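Local coordinates for sulfite dehydrogenase (Paracoccus pantotrophus, PDB 2XTS), which probably oxidises protein-bound sulfane sulfur in the Sox system at a molybdenum cofactor, working together with a haem-bearing cytochrome subunit, at residues Leu99-Glu104 with Leu157-Val162; Leu284-Leu289 with Val300-Asp305; Trp376-Lys379 with Glu383-Asn386. All blocks are in the same frame, centred on the assembly; numbering follows the deposited sequence.

Contact 1: Leu99-Glu104 with Leu157-Val162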
# COMPACT_ATOMS: atom_id res chain seq x y z
N LEU A 99 0.66 -0.74 -34.33
CA LEU A 99 0.46 -2.00 -33.60
C LEU A 99 -0.80 -2.00 -32.73
O LEU A 99 -1.25 -0.96 -32.28
CB LEU A 99 1.66 -2.31 -32.70
CG LEU A 99 2.99 -2.54 -33.42
CD1 LEU A 99 4.14 -2.64 -32.43
CD2 LEU A 99 2.96 -3.75 -34.37
N VAL A 100 -1.32 -3.20 -32.52
CA VAL A 100 -2.35 -3.45 -31.52
C VAL A 100 -1.77 -4.50 -30.56
O VAL A 100 -1.25 -5.55 -31.00
CB VAL A 100 -3.65 -3.99 -32.10
CG1 VAL A 100 -4.63 -4.43 -30.96
CG2 VAL A 100 -4.28 -2.94 -33.00
N PHE A 101 -1.86 -4.21 -29.26
CA PHE A 101 -1.46 -5.11 -28.18
C PHE A 101 -2.68 -5.53 -27.35
O PHE A 101 -3.59 -4.74 -27.10
CB PHE A 101 -0.50 -4.43 -27.20
CG PHE A 101 0.78 -3.96 -27.82
CD1 PHE A 101 1.81 -4.85 -28.07
CD2 PHE A 101 0.97 -2.64 -28.14
CE1 PHE A 101 2.99 -4.43 -28.65
CE2 PHE A 101 2.16 -2.22 -28.71
CZ PHE A 101 3.17 -3.11 -28.95
N THR A 102 -2.67 -6.79 -26.94
CA THR A 102 -3.58 -7.27 -25.94
C THR A 102 -2.93 -7.12 -24.56
O THR A 102 -1.73 -6.88 -24.45
CB THR A 102 -3.90 -8.74 -26.14
OG1 THR A 102 -2.68 -9.48 -26.02
CG2 THR A 102 -4.47 -8.98 -27.53
N PHE A 103 -3.71 -7.29 -23.50
CA PHE A 103 -3.11 -7.24 -22.18
C PHE A 103 -2.09 -8.38 -21.97
O PHE A 103 -1.04 -8.20 -21.38
CB PHE A 103 -4.17 -7.22 -21.07
CG PHE A 103 -3.60 -6.83 -19.75
CD1 PHE A 103 -3.39 -5.48 -19.45
CD2 PHE A 103 -3.20 -7.78 -18.83
CE1 PHE A 103 -2.81 -5.11 -18.28
CE2 PHE A 103 -2.62 -7.40 -17.63
CZ PHE A 103 -2.42 -6.07 -17.36
N GLU A 104 -2.40 -9.56 -22.50
CA GLU A 104 -1.49 -10.69 -22.45
C GLU A 104 -0.12 -10.31 -23.03
O GLU A 104 0.91 -10.67 -22.46
CB GLU A 104 -2.11 -11.87 -23.18
CG GLU A 104 -1.22 -13.06 -23.31
CD GLU A 104 -1.89 -14.19 -24.05
OE1 GLU A 104 -2.35 -15.14 -23.39
OE2 GLU A 104 -1.93 -14.12 -25.29
N LEU A 157 7.17 1.68 -27.70
CA LEU A 157 7.33 2.50 -28.89
C LEU A 157 8.39 1.91 -29.81
O LEU A 157 8.26 1.98 -31.03
CB LEU A 157 7.66 3.94 -28.51
CG LEU A 157 6.46 4.65 -27.87
CD1 LEU A 157 6.89 5.98 -27.26
CD2 LEU A 157 5.31 4.89 -28.85
N ALA A 158 9.43 1.32 -29.24
CA ALA A 158 10.46 0.62 -30.00
C ALA A 158 9.91 -0.52 -30.86
O ALA A 158 10.44 -0.78 -31.95
CB ALA A 158 11.55 0.10 -29.05
N GLU A 159 8.87 -1.21 -30.40
CA GLU A 159 8.25 -2.26 -31.19
C GLU A 159 7.66 -1.69 -32.47
O GLU A 159 7.75 -2.31 -33.52
CB GLU A 159 7.12 -2.98 -30.44
CG GLU A 159 7.49 -4.03 -29.45
CD GLU A 159 8.49 -5.05 -29.95
OE1 GLU A 159 8.20 -5.89 -30.85
OE2 GLU A 159 9.58 -5.03 -29.39
N ALA A 160 7.05 -0.51 -32.37
CA ALA A 160 6.41 0.13 -33.53
C ALA A 160 7.42 0.85 -34.41
O ALA A 160 7.23 0.93 -35.61
CB ALA A 160 5.33 1.11 -33.07
N GLY A 161 8.46 1.40 -33.79
CA GLY A 161 9.51 2.11 -34.51
C GLY A 161 9.12 3.56 -34.78
O GLY A 161 8.54 3.90 -35.79
N VAL A 162 9.47 4.45 -33.86
CA VAL A 162 9.10 5.86 -33.99
C VAL A 162 9.92 6.52 -35.10
O VAL A 162 11.14 6.44 -35.09
CB VAL A 162 9.32 6.63 -32.66
CG1 VAL A 162 8.96 8.10 -32.82
CG2 VAL A 162 8.48 6.02 -31.55
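Leu99, Phe101, Glu159 and Ala160 meet almost wholly through carbon, with no hydrogen bond passing between the two segments. Leu99 carries most of it: its CD1 lies 3.6 Å from CB of Glu159 and 4.0 Å from CB of Ala160, so one methyl sits against two successive residues of the last helical turn. Its CG stands anti to the carbonyl carbon (chi1 -63°) and chi2 is extended, which carries the methyl up to the helix. The small alanine lets the strand come close, the Leu99 and Ala160 CA atoms being 6.3 Å apart. Phe101, two residues on and pointing the same way, offers its ring edge, with CZ 4.2 Å from Glu159 CB.

The polar contacts lead elsewhere. Glu159 gives its CB to the leucine and phenylalanine, then bends at chi2 (-49°), turning the carboxylate away from them. Both its oxygens are bound by backbone nitrogens of a cytochrome chain, OE2 by Leu3 and OE1 by Gly4. A glutamate suits a place that needs carbon at its root and acceptors at its end.

Backbone features finish the segments. Thr102 is the N-cap of helix 103-106. At the other helix, Gly161 N donates to Leu157 O at 2.8 Å, and Gly161 then leaves the helix with positive phi, a conformation glycine adopts easily.

In the molybdopterin-binding domain, strand 99-101 is the outermost strand of its sheet within the chain, bonded on one side to strand 89-93. A strand of the same cytochrome chain pairs with Leu99 and Val100, extending the sheet between subunits, and helix 153-160 packs on the sheet, where Ala160 and Leu157 touch Ile91 of strand 89-93.

Contact 2: Leu284-Leu289 with Val300-Asp305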
# COMPACT_ATOMS: atom_id res chain seq x y z
N LEU A 284 3.80 17.48 21.30
CA LEU A 284 2.92 17.52 20.14
C LEU A 284 3.73 17.16 18.93
O LEU A 284 4.80 17.74 18.69
CB LEU A 284 2.36 18.94 19.97
CG LEU A 284 1.39 19.20 18.82
CD1 LEU A 284 0.09 18.47 19.01
CD2 LEU A 284 1.16 20.69 18.68
N VAL A 285 3.22 16.21 18.14
CA VAL A 285 3.82 15.86 16.86
C VAL A 285 3.23 16.73 15.75
O VAL A 285 2.02 16.79 15.56
CB VAL A 285 3.57 14.38 16.52
CG1 VAL A 285 4.05 14.08 15.08
CG2 VAL A 285 4.26 13.46 17.58
N ILE A 286 4.09 17.44 15.04
CA ILE A 286 3.73 18.07 13.77
C ILE A 286 4.17 17.12 12.67
O ILE A 286 5.33 16.76 12.58
CB ILE A 286 4.38 19.47 13.59
CG1 ILE A 286 3.91 20.39 14.75
CG2 ILE A 286 4.10 20.00 12.20
CD1 ILE A 286 4.49 21.76 14.73
N SER A 287 3.21 16.69 11.86
CA SER A 287 3.46 15.73 10.77
C SER A 287 2.99 16.34 9.46
O SER A 287 2.00 17.05 9.45
CB SER A 287 2.67 14.45 11.02
OG SER A 287 2.92 13.48 10.04
N GLY A 288 3.70 16.05 8.37
CA GLY A 288 3.18 16.46 7.09
C GLY A 288 3.86 15.83 5.91
O GLY A 288 4.74 14.97 6.04
N LEU A 289 3.41 16.28 4.74
CA LEU A 289 3.87 15.77 3.47
C LEU A 289 4.53 16.88 2.63
O LEU A 289 4.09 18.02 2.64
CB LEU A 289 2.71 15.22 2.65
CG LEU A 289 2.12 13.92 3.18
CD1 LEU A 289 0.74 13.67 2.57
CD2 LEU A 289 3.10 12.79 2.91
N VAL A 300 12.43 20.34 4.64
CA VAL A 300 11.20 21.03 4.95
C VAL A 300 11.40 21.87 6.19
O VAL A 300 11.86 21.37 7.21
CB VAL A 300 10.00 20.07 5.16
CG1 VAL A 300 8.71 20.87 5.37
CG2 VAL A 300 9.88 19.08 3.99
N ASP A 301 11.08 23.15 6.09
CA ASP A 301 11.10 24.06 7.24
C ASP A 301 9.68 24.23 7.77
O ASP A 301 8.73 24.25 6.99
CB ASP A 301 11.69 25.41 6.86
CG ASP A 301 13.13 25.32 6.39
OD1 ASP A 301 13.88 24.42 6.82
OD2 ASP A 301 13.50 26.17 5.56
N VAL A 302 9.54 24.35 9.08
CA VAL A 302 8.27 24.54 9.75
C VAL A 302 8.32 25.83 10.58
O VAL A 302 9.34 26.11 11.24
CB VAL A 302 7.94 23.31 10.61
CG1 VAL A 302 6.76 23.59 11.53
CG2 VAL A 302 7.66 22.13 9.74
N SER A 303 7.26 26.62 10.51
CA SER A 303 7.11 27.80 11.35
C SER A 303 5.92 27.63 12.26
O SER A 303 4.90 27.06 11.85
CB SER A 303 6.94 29.05 10.49
OG SER A 303 6.75 30.23 11.29
N LEU A 304 6.04 28.11 13.50
CA LEU A 304 4.92 28.16 14.42
C LEU A 304 4.31 29.55 14.54
O LEU A 304 3.33 29.71 15.27
CB LEU A 304 5.36 27.71 15.82
CG LEU A 304 6.23 26.44 15.91
CD1 LEU A 304 6.52 26.16 17.37
CD2 LEU A 304 5.56 25.25 15.21
N ASP A 305 4.92 30.54 13.87
CA ASP A 305 4.56 31.94 14.07
C ASP A 305 4.30 32.66 12.76
O ASP A 305 4.55 33.85 12.63
CB ASP A 305 5.62 32.63 14.94
CG ASP A 305 6.99 32.67 14.33
OD1 ASP A 305 7.18 32.26 13.17
OD2 ASP A 305 7.90 33.19 15.04
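The immunoglobulin-like beta fold of the dimerisation domain brings Ile286 of strand 282-291 against Val302 and Leu304, at the end of strand 297-303. The strands do not pair here: the nearest CA atoms, those of Ile286 and Val302, are 8.9 Å apart, and only side chains meet across the two segments. Ile286 reaches across with its longer branch, extended at chi2 (178°), and its CD1 lies 3.7 Å from CD2 of Leu304. The same methyl stands 4.3 Å from CG1 of Val302, a looser contact. A beta-branched valine suits the strand itself, whereas Leu304, already past the strand, needs its extra length to bring a methyl back to the isoleucine.

Between Val302 and Leu304, at the strand's end, Ser303 makes an ST turn, its OG accepting from the backbone N of Asp305 at 3.2 Å. This hydroxyl is also bonded to Asn309 O and Gly307 N, which helps to fix the turn that carries Leu304.

Leu340 of strand 338-346, the neighbour of strand 297-303 in the sheet, touches both Ile286 and Leu304. Ile286 also packs on Ile268 of strand 265-270, and its backbone bonds to Leu329 of strand 325-333.

Contact 3: Trp376-Lys379 with Glu383-Asn386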
# COMPACT_ATOMS: atom_id res chain seq x y z
N TRP A 376 -2.02 27.14 9.11
CA TRP A 376 -3.05 26.72 10.06
C TRP A 376 -3.02 27.62 11.29
O TRP A 376 -1.96 27.79 11.92
CB TRP A 376 -2.86 25.29 10.58
CG TRP A 376 -2.81 24.20 9.56
CD1 TRP A 376 -1.88 23.21 9.54
CD2 TRP A 376 -3.70 23.95 8.44
NE1 TRP A 376 -2.12 22.36 8.49
CE2 TRP A 376 -3.23 22.79 7.81
CE3 TRP A 376 -4.85 24.57 7.95
CZ2 TRP A 376 -3.84 22.27 6.68
CZ3 TRP A 376 -5.46 24.04 6.84
CH2 TRP A 376 -4.96 22.91 6.22
N TRP A 377 -4.17 28.15 11.65
CA TRP A 377 -4.32 28.86 12.92
C TRP A 377 -4.73 27.87 14.00
O TRP A 377 -5.83 27.35 13.97
CB TRP A 377 -5.34 29.98 12.78
CG TRP A 377 -5.59 30.79 14.01
CD1 TRP A 377 -4.71 31.09 14.99
CD2 TRP A 377 -6.81 31.45 14.34
NE1 TRP A 377 -5.31 31.91 15.94
CE2 TRP A 377 -6.59 32.16 15.54
CE3 TRP A 377 -8.05 31.55 13.71
CZ2 TRP A 377 -7.59 32.92 16.15
CZ3 TRP A 377 -9.06 32.31 14.33
CH2 TRP A 377 -8.81 32.98 15.53
N VAL A 378 -3.81 27.61 14.93
CA VAL A 378 -4.09 26.77 16.09
C VAL A 378 -4.53 27.69 17.22
O VAL A 378 -3.77 28.56 17.64
CB VAL A 378 -2.87 25.94 16.53
CG1 VAL A 378 -3.18 25.08 17.76
CG2 VAL A 378 -2.37 25.06 15.39
N LYS A 379 -5.73 27.48 17.69
CA LYS A 379 -6.33 28.32 18.73
C LYS A 379 -6.04 27.74 20.11
O LYS A 379 -5.61 26.60 20.24
CB LYS A 379 -7.84 28.49 18.49
CG LYS A 379 -8.12 29.16 17.15
CD LYS A 379 -9.59 29.40 16.85
CE LYS A 379 -10.28 28.15 16.39
NZ LYS A 379 -11.66 28.46 15.95
N GLU A 383 -8.45 23.85 18.63
CA GLU A 383 -9.10 23.79 17.32
C GLU A 383 -8.21 24.48 16.29
O GLU A 383 -7.40 25.34 16.64
CB GLU A 383 -10.50 24.41 17.38
CG GLU A 383 -11.43 23.69 18.33
CD GLU A 383 -11.72 22.26 17.94
OE1 GLU A 383 -11.80 21.96 16.71
OE2 GLU A 383 -11.91 21.44 18.87
N VAL A 384 -8.33 24.09 15.03
CA VAL A 384 -7.37 24.48 14.01
C VAL A 384 -8.13 24.98 12.79
O VAL A 384 -9.07 24.33 12.34
CB VAL A 384 -6.47 23.28 13.63
CG1 VAL A 384 -5.46 23.67 12.59
CG2 VAL A 384 -5.77 22.71 14.86
N GLU A 385 -7.72 26.13 12.24
CA GLU A 385 -8.40 26.73 11.09
C GLU A 385 -7.49 26.94 9.90
O GLU A 385 -6.30 27.25 10.01
CB GLU A 385 -8.97 28.11 11.49
CG GLU A 385 -10.22 28.08 12.35
CD GLU A 385 -10.92 29.42 12.48
OE1 GLU A 385 -10.82 30.23 11.54
OE2 GLU A 385 -11.60 29.63 13.50
N ASN A 386 -8.09 26.80 8.71
CA ASN A 386 -7.53 27.27 7.46
C ASN A 386 -7.72 28.78 7.39
O ASN A 386 -8.86 29.27 7.44
CB ASN A 386 -8.29 26.62 6.31
CG ASN A 386 -7.83 27.11 4.95
OD1 ASN A 386 -6.78 27.74 4.83
ND2 ASN A 386 -8.66 26.89 3.94
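Trp377 and Glu385 face each other as a hydrogen-bonded antiparallel pair, each N donating to the other's O at 2.8 Å. A straighter bond follows at the turn, Lys379 N to Glu383 O at 2.9 Å (176° at the hydrogen).

These bonds build a beta hairpin, strands 375-378 and 384-389, at one border, within this chain, of the large antiparallel sheet; beyond it Asn386 bonds through its backbone to a cytochrome chain. On one face Trp376 CB rests 3.7 Å from CG1 of Val384, whose beta-branched side chain suits a strand, while the edge of its ring meets CA of Asn386; indole NE1 is satisfied by Ile268 O, and Asn386 ND2 by Leu133 O and Glu127 OE1.

On the other face Lys379 lays CG over the centre of the Trp377 ring, 3.7 Å above its plane, and a bend at chi3 (-79°) then turns NZ to 2.7 Å from Glu385 OE2, at its anti lone pair. Lysine suits this place, with an apolar shaft for the indole and an amino end for the carboxylate. Arg177 of the cytochrome chain forms a second salt bridge to OE2, while OE1 lies at the Trp377 ring edge, 3.8 Å from CE3. An alanine in place of Glu385 would probably leave both Lys379 and that arginine without their shared carboxylate. Glu383 turns its carboxylate away to Arg191 of the cytochrome chain, and Trp377 NE1 is bonded to Glu337 OE1.

Contacts 2 and 3 are neighbours in one large antiparallel sheet, their centres about 13 Å apart and their nearest atoms about 6 Å. Ile268 and Leu340 join them without either contact touching the other: Ile268 packs on contact 2 and takes a bond from contact 3, and Leu340 touches contact 2 while its backbone bonds to contact 3. Contact 1 belongs to the molybdopterin-binding domain on the opposite side of the chain's centre, about 47 Å from contact 2 and 53 Å from contact 3, between centres. None of them lines the molybdenum or haem pocket. All three meet cytochrome chains, and contacts 1 and 2 also meet the second subunit.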